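Local coordinates for protein alginate lyase A1-II' (Sphingomonas sp. A1, PDB 2CWS) that probably cleaves the polysaccharide alginate as a lyase of polysaccharide lyase family 7, this chain being its alginate lyase domain, at residues V108-G113 and Y199-N204. Numbering follows the deposited sequence.
Sequences VAQIHG and YFKAGN. With SO4 (sulfate ion), chain B.
Two adjacent antiparallel strands, 108-113 and 199-202, form part of the concave, groove-lining sheet of this family-7 jelly roll, with Gln110, His112, Tyr199 and Lys201 on the groove side. Their backbones pair closely: Gln110 and Lys201 exchange N-H...O bonds both ways, as do His112 and Tyr199, where His112 N reaches Tyr199 O at 2.8 Å in a nearly straight bond. Beyond Ala202 the chain turns at Gly203, whose N still bonds Val108 O at 3.1 Å, and one water donates to both Val108 O and Gly203 O.

His112 and Tyr199 run alongside one another. The tyrosine ring puts its face against His112 CB, with CB 3.5 Å from Tyr199 CZ, while Tyr199 OH sits over one face of the imidazole. The planes are almost parallel, 7° apart, but displaced, with little stacking. CG anti to the backbone N (chi1 -154°), together with chi2 -70°, brings His112 ND1 to Gly113 O at 2.7 Å, in the ring plane and on a lone pair. His112 NE2, on the far side of the ring, gives O2 of a sulfate ion, probably from the crystallisation liquor, a straight 2.6 Å bond. Gln110 NE2 adds a weak bond to sulfate O1 and also donates to Glu69; Arg67 NH2 and Tyr205 OH also bond the anion. Alongside Gln110, Lys201 brings CD to 3.7 Å from Gln110 NE2, and its NZ makes a salt bridge to Glu69 and a hydrogen bond to Gln18.

On the reverse side Ile111 CG1 meets Phe200 CE2 at 3.5 Å, packing toward the opposing sheet on Met91, Ile166 and Val225. The imidazole is thus bonded at both nitrogens, which fixes its rotation, and the donors converging on the sulfate are consistent with a pocket suited to an anionic group such as a uronate carboxylate.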
loop_
_atom_site.group_PDB
_atom_site.type_symbol
_atom_site.label_atom_id
_atom_site.label_comp_id
_atom_site.label_asym_id
_atom_site.label_seq_id
_atom_site.Cartn_x
_atom_site.Cartn_y
_atom_site.Cartn_z
ATOM N N VAL A 108 1.202 5.240 1.576
ATOM C CA VAL A 108 1.072 4.361 2.742
ATOM C C VAL A 108 0.143 3.189 2.501
ATOM O O VAL A 108 0.108 2.280 3.345
ATOM C CB VAL A 108 0.662 5.139 4.023
ATOM C CG1 VAL A 108 1.756 6.116 4.425
ATOM C CG2 VAL A 108 -0.681 5.833 3.805
ATOM N N ALA A 109 -0.579 3.149 1.394
ATOM C CA ALA A 109 -1.401 2.010 1.049
ATOM C C ALA A 109 -1.736 2.081 -0.422
ATOM O O ALA A 109 -1.716 3.170 -1.028
ATOM C CB ALA A 109 -2.695 1.985 1.880
ATOM N N GLN A 110 -2.040 0.928 -1.000
ATOM C CA GLN A 110 -2.438 0.878 -2.421
ATOM C C GLN A 110 -3.442 -0.237 -2.641
ATOM O O GLN A 110 -3.506 -1.228 -1.906
ATOM C CB GLN A 110 -1.253 0.593 -3.395
ATOM C CG GLN A 110 -0.029 1.443 -3.131
ATOM C CD GLN A 110 0.954 1.320 -4.266
ATOM O OE1 GLN A 110 0.574 1.501 -5.441
ATOM N NE2 GLN A 110 2.206 1.042 -3.935
ATOM N N ILE A 111 -4.168 -0.095 -3.760
ATOM C CA ILE A 111 -4.651 -1.244 -4.524
ATOM C C ILE A 111 -3.847 -1.199 -5.823
ATOM O O ILE A 111 -3.912 -0.176 -6.514
ATOM C CB ILE A 111 -6.162 -1.220 -4.831
ATOM C CG1 ILE A 111 -6.983 -1.271 -3.555
ATOM C CG2 ILE A 111 -6.484 -2.391 -5.762
ATOM C CD1 ILE A 111 -8.470 -1.155 -3.855
ATOM N N HIS A 112 -3.162 -2.293 -6.152
ATOM C CA HIS A 112 -2.382 -2.308 -7.361
ATOM C C HIS A 112 -2.988 -3.278 -8.372
ATOM O O HIS A 112 -3.396 -4.411 -7.994
ATOM C CB HIS A 112 -0.949 -2.762 -6.993
ATOM C CG HIS A 112 0.054 -2.234 -7.956
ATOM N ND1 HIS A 112 0.187 -2.646 -9.266
ATOM C CD2 HIS A 112 0.971 -1.269 -7.771
ATOM C CE1 HIS A 112 1.173 -1.967 -9.839
ATOM N NE2 HIS A 112 1.693 -1.106 -8.952
ATOM N N GLY A 113 -3.064 -2.849 -9.641
ATOM C CA GLY A 113 -3.438 -3.768 -10.677
ATOM C C GLY A 113 -2.324 -4.723 -11.041
ATOM O O GLY A 113 -1.144 -4.472 -10.811
ATOM N N TYR A 199 -4.313 -6.496 -6.078
ATOM C CA TYR A 199 -3.848 -6.884 -4.758
ATOM C C TYR A 199 -3.642 -5.615 -3.929
ATOM O O TYR A 199 -3.346 -4.525 -4.458
ATOM C CB TYR A 199 -2.560 -7.717 -4.828
ATOM C CG TYR A 199 -1.393 -7.055 -5.494
ATOM C CD1 TYR A 199 -1.156 -7.270 -6.854
ATOM C CD2 TYR A 199 -0.521 -6.213 -4.831
ATOM C CE1 TYR A 199 -0.100 -6.686 -7.509
ATOM C CE2 TYR A 199 0.531 -5.607 -5.459
ATOM C CZ TYR A 199 0.749 -5.821 -6.819
ATOM O OH TYR A 199 1.816 -5.220 -7.428
ATOM N N PHE A 200 -3.812 -5.762 -2.615
ATOM C CA PHE A 200 -3.561 -4.661 -1.698
ATOM C C PHE A 200 -2.075 -4.517 -1.404
ATOM O O PHE A 200 -1.298 -5.489 -1.476
ATOM C CB PHE A 200 -4.311 -4.877 -0.389
ATOM C CG PHE A 200 -5.821 -4.715 -0.477
ATOM C CD1 PHE A 200 -6.695 -5.760 -0.258
ATOM C CD2 PHE A 200 -6.339 -3.450 -0.760
ATOM C CE1 PHE A 200 -8.056 -5.565 -0.298
ATOM C CE2 PHE A 200 -7.728 -3.273 -0.789
ATOM C CZ PHE A 200 -8.587 -4.303 -0.568
ATOM N N LYS A 201 -1.678 -3.295 -0.990
ATOM C CA LYS A 201 -0.352 -3.041 -0.454
ATOM C C LYS A 201 -0.494 -2.101 0.729
ATOM O O LYS A 201 -1.433 -1.275 0.770
ATOM C CB LYS A 201 0.595 -2.365 -1.483
ATOM C CG LYS A 201 0.647 -3.075 -2.823
ATOM C CD LYS A 201 1.872 -2.663 -3.642
ATOM C CE LYS A 201 3.087 -3.516 -3.243
ATOM N NZ LYS A 201 4.331 -2.956 -3.835
ATOM N N ALA A 202 0.455 -2.163 1.661
ATOM C CA ALA A 202 0.454 -1.239 2.807
ATOM C C ALA A 202 1.870 -1.146 3.327
ATOM O O ALA A 202 2.547 -2.169 3.505
ATOM C CB ALA A 202 -0.462 -1.753 3.918
ATOM N N GLY A 203 2.305 0.093 3.620
ATOM C CA GLY A 203 3.622 0.263 4.221
ATOM C C GLY A 203 4.150 1.657 3.947
ATOM O O GLY A 203 3.472 2.643 4.323
ATOM N N ASN A 204 5.329 1.741 3.310
ATOM C CA ASN A 204 6.036 3.036 3.205
ATOM C C ASN A 204 6.713 3.050 1.846
ATOM O O ASN A 204 7.812 2.538 1.668
ATOM C CB ASN A 204 7.041 3.135 4.333
ATOM C CG ASN A 204 7.875 4.386 4.335
ATOM O OD1 ASN A 204 8.838 4.438 5.194
ATOM N ND2 ASN A 204 7.640 5.303 3.476
HETATM S S SO4 B . 4.408 1.024 -8.181
HETATM O O1 SO4 B . 3.902 0.435 -6.805
HETATM O O2 SO4 B . 3.676 0.484 -9.305
HETATM O O3 SO4 B . 4.232 2.428 -8.203
HETATM O O4 SO4 B . 5.817 0.688 -8.352
HETATM O O HOH W 1 1.264 2.212 5.967
#